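Local coordinates for protein ORF 37 (Human herpesvirus 8 type M, PDB 3FHD) that cuts double- and single-stranded DNA as a magnesium-binding endo- and exonuclease that helps process branched viral DNA intermediates for the production of unit-length genomes, at residues 149-154 with 239-244; 266-271 with 396-401; 87-92 with 229-234; 139-144 with 407-412. All blocks are in the same frame, centred on the assembly; numbering follows the deposited sequence.

Contacts 1 and 2 share the magnesium site of this PD-(D/E)XK nuclease: D243 of the first and E266 and I267 of the second bind the ion, and the centres of the two contacts lie about 14 Å apart. Both also reach one sulfate, through S241 and, weakly, Q398. Contact 3 joins contact 1 through strands 230-231 and 238-240, neighbours in a small sheet, where M230 N and V240 O are 2.7 Å apart. The centre of contact 4 lies about 11 Å from that of contact 3, and Y409 OH approaches Q231 O to 2.6 Å. Helix 394-412 runs past the metal site and this buried region, serving contacts 2 and 4, whose centres are about 22 Å apart.

Contact 1 of 4, residues 149-154 with 239-244; sequences SSQSLN and GVSLDF. With MG (magnesium ion), chain E; SO4 (sulfate ion), chain B.
Q151 reaches from the loop after helix 134-147 toward S241 and L242 of segment 239-244, and its amide nitrogen does the touching. CG stands anti to the carbonyl carbon (chi1 -58°) and the chain runs extended beyond it, which carries NE2 to 3.6 Å from S241 CB. The same nitrogen makes a weak, bent hydrogen bond of 3.2 Å to L242 O, with an N-H...O angle of only 123°; the carbonyl of Y227 is its stronger partner. L242 thus meets Q151 through its backbone, while its side chain turns away to pack on helix 394-412. Water 1 fills the corner between the two segments: it accepts from Q151 NE2 at 2.9 Å and bonds S241 OG at 3.0 Å and D243 OD1 at 2.8 Å. S241 also holds a sulfate, OG donating to O4 at 2.8 Å and the backbone N to O3 at 3.1 Å. D243 sends OD2 to magnesium at 2.4 Å. Q151 therefore reaches the metal-binding D243 through water 1, which bonds OD1 while OD2 takes the magnesium, and the sulfate held by S241, R161, S167 and S168 is consistent with a place for a phosphate of the DNA.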
loop_
_atom_site.group_PDB
_atom_site.type_symbol
_atom_site.label_atom_id
_atom_site.label_comp_id
_atom_site.label_asym_id
_atom_site.label_seq_id
_atom_site.Cartn_x
_atom_site.Cartn_y
_atom_site.Cartn_z
ATOM N N SER A 149 12.540 -1.161 1.999
ATOM C CA SER A 149 12.006 -2.058 0.955
ATOM C C SER A 149 11.628 -3.522 1.333
ATOM O O SER A 149 10.921 -4.185 0.586
ATOM C CB SER A 149 12.901 -2.028 -0.307
ATOM O OG SER A 149 14.214 -2.393 0.018
ATOM N N SER A 150 12.048 -4.006 2.486
ATOM C CA SER A 150 11.622 -5.335 2.932
ATOM C C SER A 150 10.339 -5.296 3.781
ATOM O O SER A 150 9.930 -6.314 4.356
ATOM C CB SER A 150 12.756 -6.039 3.670
ATOM O OG SER A 150 13.056 -5.319 4.852
ATOM N N GLN A 151 9.724 -4.115 3.848
ATOM C CA GLN A 151 8.406 -3.922 4.439
ATOM C C GLN A 151 8.351 -4.541 5.857
ATOM O O GLN A 151 9.186 -4.183 6.692
ATOM C CB GLN A 151 7.279 -4.398 3.503
ATOM C CG GLN A 151 7.244 -3.714 2.106
ATOM C CD GLN A 151 5.856 -3.808 1.418
ATOM O OE1 GLN A 151 4.921 -4.397 1.978
ATOM N NE2 GLN A 151 5.726 -3.229 0.210
ATOM N N SER A 152 7.419 -5.461 6.127
ATOM C CA SER A 152 7.203 -5.903 7.510
ATOM C C SER A 152 8.373 -6.712 8.109
ATOM O O SER A 152 8.374 -6.967 9.305
ATOM C CB SER A 152 5.866 -6.616 7.702
ATOM O OG SER A 152 5.885 -7.907 7.102
ATOM N N LEU A 153 9.366 -7.064 7.291
ATOM C CA LEU A 153 10.616 -7.697 7.817
ATOM C C LEU A 153 11.598 -6.691 8.421
ATOM O O LEU A 153 12.538 -7.073 9.135
ATOM C CB LEU A 153 11.341 -8.482 6.720
ATOM C CG LEU A 153 10.590 -9.558 5.930
ATOM C CD1 LEU A 153 11.569 -10.252 4.953
ATOM C CD2 LEU A 153 9.832 -10.570 6.806
ATOM N N ASN A 154 11.399 -5.418 8.119
ATOM C CA ASN A 154 12.273 -4.356 8.601
ATOM C C ASN A 154 11.837 -4.000 10.032
ATOM O O ASN A 154 10.663 -3.768 10.278
ATOM C CB ASN A 154 12.207 -3.115 7.678
ATOM C CG ASN A 154 13.157 -2.004 8.112
ATOM O OD1 ASN A 154 13.114 -1.554 9.259
ATOM N ND2 ASN A 154 14.018 -1.549 7.197
ATOM N N GLY A 239 0.855 8.222 3.321
ATOM C CA GLY A 239 1.921 7.386 2.791
ATOM C C GLY A 239 1.387 6.028 2.375
ATOM O O GLY A 239 0.327 5.588 2.852
ATOM N N VAL A 240 2.120 5.352 1.501
ATOM C CA VAL A 240 1.757 4.033 1.021
ATOM C C VAL A 240 2.995 3.126 0.868
ATOM O O VAL A 240 4.154 3.608 0.759
ATOM C CB VAL A 240 1.009 4.072 -0.347
ATOM C CG1 VAL A 240 -0.208 5.020 -0.320
ATOM C CG2 VAL A 240 1.925 4.506 -1.459
ATOM N N SER A 241 2.767 1.816 0.867
ATOM C CA SER A 241 3.764 0.946 0.238
ATOM C C SER A 241 3.037 0.284 -0.946
ATOM O O SER A 241 1.801 0.134 -0.924
ATOM C CB SER A 241 4.351 -0.097 1.206
ATOM O OG SER A 241 3.317 -0.897 1.731
ATOM N N LEU A 242 3.769 -0.064 -1.991
ATOM C CA LEU A 242 3.157 -0.709 -3.116
ATOM C C LEU A 242 3.503 -2.192 -3.130
ATOM O O LEU A 242 4.561 -2.576 -2.649
ATOM C CB LEU A 242 3.636 -0.073 -4.407
ATOM C CG LEU A 242 3.457 1.462 -4.602
ATOM C CD1 LEU A 242 4.076 1.902 -5.912
ATOM C CD2 LEU A 242 1.980 1.887 -4.546
ATOM N N ASP A 243 2.633 -3.007 -3.709
ATOM C CA ASP A 243 2.947 -4.443 -3.805
ATOM C C ASP A 243 3.864 -4.713 -5.003
ATOM O O ASP A 243 4.859 -5.420 -4.863
ATOM C CB ASP A 243 1.667 -5.281 -3.930
ATOM C CG ASP A 243 0.767 -5.173 -2.713
ATOM O OD1 ASP A 243 1.217 -4.678 -1.665
ATOM O OD2 ASP A 243 -0.391 -5.593 -2.794
ATOM N N PHE A 244 3.509 -4.193 -6.174
ATOM C CA PHE A 244 4.233 -4.489 -7.425
ATOM C C PHE A 244 4.022 -3.389 -8.455
ATOM O O PHE A 244 2.928 -2.843 -8.535
ATOM C CB PHE A 244 3.673 -5.804 -7.999
ATOM C CG PHE A 244 4.279 -6.205 -9.316
ATOM C CD1 PHE A 244 5.510 -6.840 -9.369
ATOM C CD2 PHE A 244 3.620 -5.933 -10.510
ATOM C CE1 PHE A 244 6.072 -7.206 -10.641
ATOM C CE2 PHE A 244 4.177 -6.274 -11.752
ATOM C CZ PHE A 244 5.391 -6.921 -11.811
HETATM MG MG MG E . -1.727 -6.407 -0.982
HETATM S S SO4 B . -0.081 0.369 2.977
HETATM O O1 SO4 B . -0.875 0.701 4.150
HETATM O O2 SO4 B . -0.711 -0.757 2.280
HETATM O O3 SO4 B . -0.086 1.552 2.141
HETATM O O4 SO4 B . 1.285 0.133 3.365
HETATM O O HOH W 1 2.866 -3.435 0.221
#

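Contact 2 of 4, residues 266-271 with 396-401; sequences EIKCRF and FYQVLL. With MG (magnesium ion), chain E; SO4 (sulfate ion), chain C; SO4 (sulfate ion), chain B.
K268 and Q398 approach from opposite directions, and K268 NZ donates to Q398 OE1 at 2.9 Å, meeting it at an angle to the C=O bond. The amine lies 27° off the carbonyl plane, with a C=O...N angle of 129°. K268 NZ also forms a salt bridge with E266 OE2, again 2.9 Å long, coming from above the carboxylate plane. E266 and Q398 cross at about a right angle with carboxylate and amide stacked, their planes 16° apart. Beside these polar groups the packing is apolar: E266 CB rests on V399 CG2 at 3.8 Å, and V399 continues onto Y424 and F466. E266 and K268 are the E and K of the PD-(D/E)XK motif, on strand 262-269; residues 266-269 run roughly antiparallel to the helix turn 396-401. E266 OE2 and I267 O each bind magnesium, D243 supplying the third protein ligand, while OE1 of E266 is held by Q402. The looser side is at NE2 of Q398, a partly exposed residue, which makes weak bonds to a sulfate (3.3 Å to O2) and to S167. Farther along the segment, away from the helix, F271 N donates to O4 of a second sulfate at 2.9 Å, and this anion's O2 sits over one face of the R270 guanidinium.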
loop_
_atom_site.group_PDB
_atom_site.type_symbol
_atom_site.label_atom_id
_atom_site.label_comp_id
_atom_site.label_asym_id
_atom_site.label_seq_id
_atom_site.Cartn_x
_atom_site.Cartn_y
_atom_site.Cartn_z
ATOM N N GLU A 266 -2.057 -3.560 -6.857
ATOM C CA GLU A 266 -2.335 -3.941 -5.489
ATOM C C GLU A 266 -2.769 -5.434 -5.495
ATOM O O GLU A 266 -3.718 -5.784 -6.161
ATOM C CB GLU A 266 -3.425 -3.039 -4.912
ATOM C CG GLU A 266 -3.939 -3.424 -3.532
ATOM C CD GLU A 266 -2.843 -3.573 -2.458
ATOM O OE1 GLU A 266 -1.877 -2.755 -2.361
ATOM O OE2 GLU A 266 -2.990 -4.507 -1.656
ATOM N N ILE A 267 -2.070 -6.273 -4.741
ATOM C CA ILE A 267 -2.291 -7.731 -4.785
ATOM C C ILE A 267 -3.196 -8.164 -3.623
ATOM O O ILE A 267 -2.979 -7.735 -2.505
ATOM C CB ILE A 267 -0.931 -8.482 -4.770
ATOM C CG1 ILE A 267 -0.213 -8.294 -6.104
ATOM C CG2 ILE A 267 -1.103 -10.008 -4.421
ATOM C CD1 ILE A 267 1.262 -8.520 -6.043
ATOM N N LYS A 268 -4.240 -8.964 -3.897
ATOM C CA LYS A 268 -5.106 -9.542 -2.834
ATOM C C LYS A 268 -5.216 -11.058 -3.066
ATOM O O LYS A 268 -5.147 -11.495 -4.203
ATOM C CB LYS A 268 -6.532 -8.954 -2.888
ATOM C CG LYS A 268 -6.600 -7.429 -2.754
ATOM C CD LYS A 268 -6.088 -7.026 -1.365
ATOM C CE LYS A 268 -6.026 -5.508 -1.246
ATOM N NZ LYS A 268 -5.310 -5.096 -0.019
ATOM N N CYS A 269 -5.352 -11.842 -2.016
ATOM C CA CYS A 269 -5.589 -13.283 -2.189
ATOM C C CYS A 269 -6.934 -13.640 -1.608
ATOM O O CYS A 269 -7.337 -13.058 -0.582
ATOM C CB CYS A 269 -4.464 -14.094 -1.558
ATOM S SG CYS A 269 -2.840 -13.656 -2.143
ATOM N N ARG A 270 -7.666 -14.544 -2.269
ATOM C CA ARG A 270 -9.021 -14.909 -1.836
ATOM C C ARG A 270 -9.056 -16.245 -1.116
ATOM O O ARG A 270 -9.339 -17.255 -1.736
ATOM C CB ARG A 270 -9.929 -15.017 -3.049
ATOM C CG ARG A 270 -9.927 -13.802 -3.920
ATOM C CD ARG A 270 -11.024 -12.918 -3.483
ATOM N NE ARG A 270 -10.658 -12.303 -2.229
ATOM C CZ ARG A 270 -11.489 -11.634 -1.453
ATOM N NH1 ARG A 270 -12.754 -11.501 -1.807
ATOM N NH2 ARG A 270 -11.037 -11.091 -0.327
ATOM N N PHE A 271 -8.788 -16.255 0.187
ATOM C CA PHE A 271 -8.663 -17.520 0.879
ATOM C C PHE A 271 -9.984 -18.288 1.041
ATOM O O PHE A 271 -9.955 -19.512 1.213
ATOM C CB PHE A 271 -7.922 -17.346 2.185
ATOM C CG PHE A 271 -6.491 -16.917 1.993
ATOM C CD1 PHE A 271 -5.667 -17.566 1.047
ATOM C CD2 PHE A 271 -5.958 -15.865 2.741
ATOM C CE1 PHE A 271 -4.357 -17.173 0.859
ATOM C CE2 PHE A 271 -4.638 -15.463 2.556
ATOM C CZ PHE A 271 -3.835 -16.128 1.616
ATOM N N PHE A 396 -10.876 0.004 -3.248
ATOM C CA PHE A 396 -10.940 1.131 -4.154
ATOM C C PHE A 396 -10.215 2.358 -3.587
ATOM O O PHE A 396 -9.388 2.967 -4.274
ATOM C CB PHE A 396 -12.385 1.480 -4.568
ATOM C CG PHE A 396 -12.454 2.675 -5.462
ATOM C CD1 PHE A 396 -12.224 2.540 -6.853
ATOM C CD2 PHE A 396 -12.721 3.946 -4.944
ATOM C CE1 PHE A 396 -12.266 3.664 -7.692
ATOM C CE2 PHE A 396 -12.779 5.073 -5.805
ATOM C CZ PHE A 396 -12.540 4.922 -7.157
ATOM N N TYR A 397 -10.498 2.667 -2.326
ATOM C CA TYR A 397 -9.876 3.751 -1.571
ATOM C C TYR A 397 -8.358 3.511 -1.369
ATOM O O TYR A 397 -7.584 4.443 -1.373
ATOM C CB TYR A 397 -10.530 3.814 -0.182
ATOM C CG TYR A 397 -11.852 4.516 -0.218
ATOM C CD1 TYR A 397 -11.971 5.834 0.232
ATOM C CD2 TYR A 397 -12.985 3.890 -0.756
ATOM C CE1 TYR A 397 -13.210 6.512 0.185
ATOM C CE2 TYR A 397 -14.224 4.568 -0.835
ATOM C CZ TYR A 397 -14.317 5.882 -0.359
ATOM O OH TYR A 397 -15.526 6.569 -0.406
ATOM N N GLN A 398 -7.979 2.270 -1.111
ATOM C CA GLN A 398 -6.550 1.911 -0.998
ATOM C C GLN A 398 -5.739 2.247 -2.253
ATOM O O GLN A 398 -4.694 2.882 -2.153
ATOM C CB GLN A 398 -6.398 0.416 -0.632
ATOM C CG GLN A 398 -4.938 -0.048 -0.615
ATOM C CD GLN A 398 -4.753 -1.368 0.113
ATOM O OE1 GLN A 398 -5.621 -2.257 0.046
ATOM N NE2 GLN A 398 -3.638 -1.492 0.838
ATOM N N VAL A 399 -6.229 1.846 -3.427
ATOM C CA VAL A 399 -5.516 2.104 -4.676
ATOM C C VAL A 399 -5.590 3.605 -5.007
ATOM O O VAL A 399 -4.676 4.158 -5.625
ATOM C CB VAL A 399 -6.052 1.214 -5.839
ATOM C CG1 VAL A 399 -5.237 1.450 -7.118
ATOM C CG2 VAL A 399 -5.985 -0.269 -5.456
ATOM N N LEU A 400 -6.700 4.245 -4.618
ATOM C CA LEU A 400 -6.884 5.690 -4.809
ATOM C C LEU A 400 -5.725 6.416 -4.127
ATOM O O LEU A 400 -5.089 7.280 -4.751
ATOM C CB LEU A 400 -8.237 6.165 -4.225
ATOM C CG LEU A 400 -8.639 7.599 -4.611
ATOM C CD1 LEU A 400 -10.170 7.768 -4.657
ATOM C CD2 LEU A 400 -7.990 8.638 -3.738
ATOM N N LEU A 401 -5.481 6.112 -2.852
ATOM C CA LEU A 401 -4.324 6.755 -2.185
ATOM C C LEU A 401 -2.950 6.411 -2.800
ATOM O O LEU A 401 -2.083 7.280 -2.888
ATOM C CB LEU A 401 -4.309 6.510 -0.671
ATOM C CG LEU A 401 -3.270 7.333 0.122
ATOM C CD1 LEU A 401 -3.559 8.885 0.028
ATOM C CD2 LEU A 401 -3.204 6.882 1.619
HETATM MG MG MG E . -1.727 -6.407 -0.982
HETATM S S SO4 C . -10.870 -14.074 1.807
HETATM O O1 SO4 C . -11.037 -15.006 2.932
HETATM O O2 SO4 C . -11.496 -14.599 0.588
HETATM O O3 SO4 C . -11.532 -12.821 2.171
HETATM O O4 SO4 C . -9.438 -13.832 1.628
HETATM S S SO4 B . -0.081 0.369 2.977
HETATM O O1 SO4 B . -0.875 0.701 4.150
HETATM O O2 SO4 B . -0.711 -0.757 2.280
HETATM O O3 SO4 B . -0.086 1.552 2.141
HETATM O O4 SO4 B . 1.285 0.133 3.365
#

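Contact 3 of 4, residues 87-92 with 229-234; sequences AYNYFL and FMQSPQ
A buried amide pair joins helix 83-100 to strand 230-231, an outermost strand of the small three-stranded sheet whose strand 238-240 leads on to the metal ligand D243. N89 on the helix and Q231 on the strand come from opposite directions and meet amide to amide in a two-bond ring. The two amides are nearly coplanar, 20° apart. Q231 NE2 donates to N89 OD1 over 2.8 Å, nearly straight at 166°, and N89 ND2 returns a bond of 3.0 Å to Q231 OE1. Q231, extended beyond CG, supplies the longer arm between CA atoms 10.3 Å apart. R85 clamps both amides, its O accepting from N89 ND2 and its NE donating to Q231 OE1; V144 and L160 pack alongside. With both amides gripped in this way, neither can readily flip. The returning bond meets Q231 OE1 on a lone pair, in the carbonyl plane, with a C=O...N angle of 122°.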
loop_
_atom_site.group_PDB
_atom_site.type_symbol
_atom_site.label_atom_id
_atom_site.label_comp_id
_atom_site.label_asym_id
_atom_site.label_seq_id
_atom_site.Cartn_x
_atom_site.Cartn_y
_atom_site.Cartn_z
ATOM N N ALA A 87 11.505 16.616 10.515
ATOM C CA ALA A 87 12.286 16.638 11.783
ATOM C C ALA A 87 12.304 15.251 12.449
ATOM O O ALA A 87 13.372 14.749 12.844
ATOM C CB ALA A 87 11.694 17.671 12.752
ATOM N N TYR A 88 11.122 14.653 12.593
ATOM C CA TYR A 88 10.994 13.271 13.097
ATOM C C TYR A 88 11.822 12.275 12.281
ATOM O O TYR A 88 12.546 11.455 12.871
ATOM C CB TYR A 88 9.519 12.811 13.094
ATOM C CG TYR A 88 9.367 11.303 13.281
ATOM C CD1 TYR A 88 9.690 10.700 14.490
ATOM C CD2 TYR A 88 8.939 10.492 12.216
ATOM C CE1 TYR A 88 9.581 9.293 14.670
ATOM C CE2 TYR A 88 8.843 9.087 12.368
ATOM C CZ TYR A 88 9.142 8.513 13.610
ATOM O OH TYR A 88 9.045 7.145 13.759
ATOM N N ASN A 89 11.711 12.331 10.942
ATOM C CA ASN A 89 12.499 11.419 10.079
ATOM C C ASN A 89 13.993 11.515 10.421
ATOM O O ASN A 89 14.692 10.511 10.533
ATOM C CB ASN A 89 12.292 11.699 8.588
ATOM C CG ASN A 89 11.066 10.944 8.005
ATOM O OD1 ASN A 89 11.213 10.067 7.155
ATOM N ND2 ASN A 89 9.886 11.258 8.487
ATOM N N TYR A 90 14.486 12.735 10.589
ATOM C CA TYR A 90 15.884 12.902 10.972
ATOM C C TYR A 90 16.244 12.188 12.277
ATOM O O TYR A 90 17.183 11.395 12.307
ATOM C CB TYR A 90 16.291 14.388 11.025
ATOM C CG TYR A 90 17.668 14.528 11.642
ATOM C CD1 TYR A 90 18.820 14.139 10.926
ATOM C CD2 TYR A 90 17.826 15.027 12.935
ATOM C CE1 TYR A 90 20.092 14.247 11.500
ATOM C CE2 TYR A 90 19.118 15.151 13.513
ATOM C CZ TYR A 90 20.220 14.760 12.791
ATOM O OH TYR A 90 21.481 14.899 13.353
ATOM N N PHE A 91 15.516 12.470 13.355
ATOM C CA PHE A 91 15.775 11.815 14.651
ATOM C C PHE A 91 15.637 10.298 14.581
ATOM O O PHE A 91 16.436 9.560 15.206
ATOM C CB PHE A 91 14.842 12.380 15.738
ATOM C CG PHE A 91 15.217 13.792 16.176
ATOM C CD1 PHE A 91 16.336 14.005 16.965
ATOM C CD2 PHE A 91 14.478 14.882 15.747
ATOM C CE1 PHE A 91 16.724 15.312 17.354
ATOM C CE2 PHE A 91 14.826 16.184 16.124
ATOM C CZ PHE A 91 15.969 16.399 16.939
ATOM N N LEU A 92 14.597 9.837 13.885
ATOM C CA LEU A 92 14.369 8.404 13.693
ATOM C C LEU A 92 15.597 7.744 13.035
ATOM O O LEU A 92 16.152 6.791 13.545
ATOM C CB LEU A 92 13.132 8.168 12.801
ATOM C CG LEU A 92 12.907 6.678 12.478
ATOM C CD1 LEU A 92 12.868 5.795 13.764
ATOM C CD2 LEU A 92 11.661 6.532 11.667
ATOM N N PHE A 229 8.286 2.109 2.281
ATOM C CA PHE A 229 7.193 2.972 2.631
ATOM C C PHE A 229 7.442 4.397 2.077
ATOM O O PHE A 229 8.456 5.008 2.378
ATOM C CB PHE A 229 7.065 3.061 4.153
ATOM C CG PHE A 229 5.764 3.687 4.584
ATOM C CD1 PHE A 229 4.540 3.121 4.201
ATOM C CD2 PHE A 229 5.763 4.837 5.343
ATOM C CE1 PHE A 229 3.300 3.717 4.615
ATOM C CE2 PHE A 229 4.580 5.428 5.747
ATOM C CZ PHE A 229 3.354 4.876 5.376
ATOM N N MET A 230 6.518 4.873 1.254
ATOM C CA MET A 230 6.633 6.161 0.594
ATOM C C MET A 230 5.753 7.176 1.297
ATOM O O MET A 230 4.542 7.195 1.054
ATOM C CB MET A 230 6.172 6.030 -0.852
ATOM C CG MET A 230 7.186 5.221 -1.656
ATOM S SD MET A 230 6.741 4.662 -3.303
ATOM C CE MET A 230 5.008 4.422 -3.192
ATOM N N GLN A 231 6.361 8.028 2.126
ATOM C CA GLN A 231 5.650 9.117 2.788
ATOM C C GLN A 231 5.358 10.212 1.715
ATOM O O GLN A 231 6.136 10.357 0.742
ATOM C CB GLN A 231 6.535 9.698 3.897
ATOM C CG GLN A 231 6.980 8.668 4.949
ATOM C CD GLN A 231 8.108 9.190 5.842
ATOM O OE1 GLN A 231 7.859 9.693 6.947
ATOM N NE2 GLN A 231 9.355 9.069 5.366
ATOM N N SER A 232 4.273 10.964 1.866
ATOM C CA SER A 232 4.054 12.176 1.068
ATOM C C SER A 232 5.049 13.295 1.422
ATOM O O SER A 232 5.032 13.811 2.538
ATOM C CB SER A 232 2.612 12.721 1.223
ATOM O OG SER A 232 2.554 14.078 0.734
ATOM N N PRO A 233 5.907 13.717 0.460
ATOM C CA PRO A 233 6.826 14.825 0.790
ATOM C C PRO A 233 6.127 16.178 0.894
ATOM O O PRO A 233 6.693 17.118 1.453
ATOM C CB PRO A 233 7.834 14.809 -0.371
ATOM C CG PRO A 233 7.051 14.172 -1.533
ATOM C CD PRO A 233 6.134 13.173 -0.888
ATOM N N GLN A 234 4.918 16.293 0.354
ATOM C CA GLN A 234 4.250 17.585 0.329
ATOM C C GLN A 234 3.461 17.859 1.607
ATOM O O GLN A 234 3.347 19.001 2.003
ATOM C CB GLN A 234 3.354 17.714 -0.896
ATOM C CG GLN A 234 4.118 17.751 -2.240
ATOM C CD GLN A 234 5.026 18.972 -2.355
ATOM O OE1 GLN A 234 5.930 19.185 -1.533
ATOM N NE2 GLN A 234 4.790 19.778 -3.371
#

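Contact 4 of 4, residues 139-144 with 407-412; sequences HICCLV and EEYIGL
A buried helix-helix contact, built on a cysteine sulfur-aromatic pair, brings helix 134-147 against the C-terminal part of helix 394-412. Y409 spans the gap, its ring reaching across to two consecutive cysteines. C142 SG approaches the ring obliquely, 67° off its normal, and lies 3.9 Å from Y409 CE1 and 4.9 Å from the ring centroid. C141 meets the hydroxyl end, with C141 CB 3.2 Å from Y409 OH and 4.0 Å from Y409 CZ. In C141 as in C142, SG stands anti to the carbonyl carbon (chi1 -68° and -74°), yet the two thiols point different ways because their residues are neighbours on the helix; C142 offers its sulfur and C141 its CB. The phenol is fixed at its far end by a hydrogen bond to Q231 O, which satisfies that buried polar atom. H138 adds an edge-to-face contact with the same ring. Around the pair, C141 also packs on M86 of helix 83-100, M230 of strand 230-231 touches Y409, and E408, one residue earlier, hydrogen-bonds S232, so that helix 394-412 lies against both helix 134-147 and the segment of that strand.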
loop_
_atom_site.group_PDB
_atom_site.type_symbol
_atom_site.label_atom_id
_atom_site.label_comp_id
_atom_site.label_asym_id
_atom_site.label_seq_id
_atom_site.Cartn_x
_atom_site.Cartn_y
_atom_site.Cartn_z
ATOM N N HIS A 139 13.554 13.937 -1.999
ATOM C CA HIS A 139 14.768 13.135 -1.890
ATOM C C HIS A 139 14.828 12.324 -0.578
ATOM O O HIS A 139 15.094 11.123 -0.624
ATOM C CB HIS A 139 16.036 13.974 -2.086
ATOM C CG HIS A 139 17.275 13.143 -2.102
ATOM N ND1 HIS A 139 17.771 12.570 -3.250
ATOM C CD2 HIS A 139 18.107 12.766 -1.104
ATOM C CE1 HIS A 139 18.875 11.902 -2.966
ATOM N NE2 HIS A 139 19.091 11.993 -1.668
ATOM N N ILE A 140 14.521 12.952 0.553
ATOM C CA ILE A 140 14.430 12.244 1.834
ATOM C C ILE A 140 13.418 11.065 1.798
ATOM O O ILE A 140 13.714 9.924 2.212
ATOM C CB ILE A 140 14.163 13.236 3.013
ATOM C CG1 ILE A 140 15.406 14.137 3.322
ATOM C CG2 ILE A 140 13.637 12.495 4.252
ATOM C CD1 ILE A 140 16.629 13.386 3.753
ATOM N N CYS A 141 12.220 11.327 1.284
ATOM C CA CYS A 141 11.185 10.303 1.220
ATOM C C CYS A 141 11.592 9.107 0.350
ATOM O O CYS A 141 11.301 7.933 0.679
ATOM C CB CYS A 141 9.879 10.942 0.756
ATOM S SG CYS A 141 9.188 12.077 1.998
ATOM N N CYS A 142 12.303 9.400 -0.731
ATOM C CA CYS A 142 12.860 8.364 -1.600
ATOM C C CYS A 142 13.927 7.534 -0.887
ATOM O O CYS A 142 14.006 6.315 -1.098
ATOM C CB CYS A 142 13.458 8.981 -2.862
ATOM S SG CYS A 142 12.195 9.536 -4.032
ATOM N N LEU A 143 14.754 8.189 -0.074
ATOM C CA LEU A 143 15.800 7.465 0.663
ATOM C C LEU A 143 15.200 6.564 1.740
ATOM O O LEU A 143 15.663 5.434 1.933
ATOM C CB LEU A 143 16.802 8.457 1.272
ATOM C CG LEU A 143 17.844 9.113 0.349
ATOM C CD1 LEU A 143 18.618 10.074 1.240
ATOM C CD2 LEU A 143 18.806 8.138 -0.398
ATOM N N VAL A 144 14.158 7.058 2.397
ATOM C CA VAL A 144 13.382 6.287 3.394
ATOM C C VAL A 144 12.697 5.045 2.775
ATOM O O VAL A 144 12.725 3.943 3.370
ATOM C CB VAL A 144 12.384 7.191 4.170
ATOM C CG1 VAL A 144 11.422 6.334 5.013
ATOM C CG2 VAL A 144 13.190 8.206 5.059
ATOM N N GLU A 407 1.643 9.613 -8.155
ATOM C CA GLU A 407 1.588 10.802 -9.008
ATOM C C GLU A 407 2.280 12.041 -8.433
ATOM O O GLU A 407 2.868 12.830 -9.182
ATOM C CB GLU A 407 0.147 11.072 -9.441
ATOM C CG GLU A 407 -0.305 10.026 -10.479
ATOM C CD GLU A 407 -1.811 9.840 -10.561
ATOM O OE1 GLU A 407 -2.556 10.760 -10.109
ATOM O OE2 GLU A 407 -2.242 8.766 -11.077
ATOM N N GLU A 408 2.238 12.169 -7.112
ATOM C CA GLU A 408 3.025 13.176 -6.366
ATOM C C GLU A 408 4.536 13.002 -6.603
ATOM O O GLU A 408 5.210 13.974 -6.940
ATOM C CB GLU A 408 2.672 13.095 -4.864
ATOM C CG GLU A 408 3.342 14.165 -3.921
ATOM C CD GLU A 408 2.924 13.937 -2.445
ATOM O OE1 GLU A 408 2.002 13.145 -2.223
ATOM O OE2 GLU A 408 3.498 14.533 -1.493
ATOM N N TYR A 409 5.051 11.779 -6.462
ATOM C CA TYR A 409 6.481 11.495 -6.680
ATOM C C TYR A 409 6.882 11.745 -8.157
ATOM O O TYR A 409 7.895 12.378 -8.434
ATOM C CB TYR A 409 6.796 10.044 -6.296
ATOM C CG TYR A 409 7.036 9.778 -4.809
ATOM C CD1 TYR A 409 8.253 9.217 -4.377
ATOM C CD2 TYR A 409 6.094 10.108 -3.842
ATOM C CE1 TYR A 409 8.487 8.941 -3.004
ATOM C CE2 TYR A 409 6.334 9.866 -2.449
ATOM C CZ TYR A 409 7.540 9.283 -2.040
ATOM O OH TYR A 409 7.786 8.987 -0.694
ATOM N N ILE A 410 6.076 11.267 -9.102
ATOM C CA ILE A 410 6.294 11.575 -10.529
ATOM C C ILE A 410 6.342 13.098 -10.786
ATOM O O ILE A 410 7.084 13.552 -11.649
ATOM C CB ILE A 410 5.185 10.928 -11.414
ATOM C CG1 ILE A 410 5.374 9.431 -11.456
ATOM C CG2 ILE A 410 5.203 11.521 -12.885
ATOM C CD1 ILE A 410 4.172 8.673 -12.013
ATOM N N GLY A 411 5.521 13.863 -10.051
ATOM C CA GLY A 411 5.418 15.327 -10.192
ATOM C C GLY A 411 6.673 16.027 -9.699
ATOM O O GLY A 411 7.092 17.053 -10.262
ATOM N N LEU A 412 7.288 15.469 -8.663
ATOM C CA LEU A 412 8.522 15.996 -8.079
ATOM C C LEU A 412 9.801 15.501 -8.758
ATOM O O LEU A 412 10.839 16.139 -8.609
ATOM C CB LEU A 412 8.594 15.704 -6.570
ATOM C CG LEU A 412 7.646 16.523 -5.701
ATOM C CD1 LEU A 412 7.385 15.888 -4.350
ATOM C CD2 LEU A 412 8.207 17.981 -5.569
#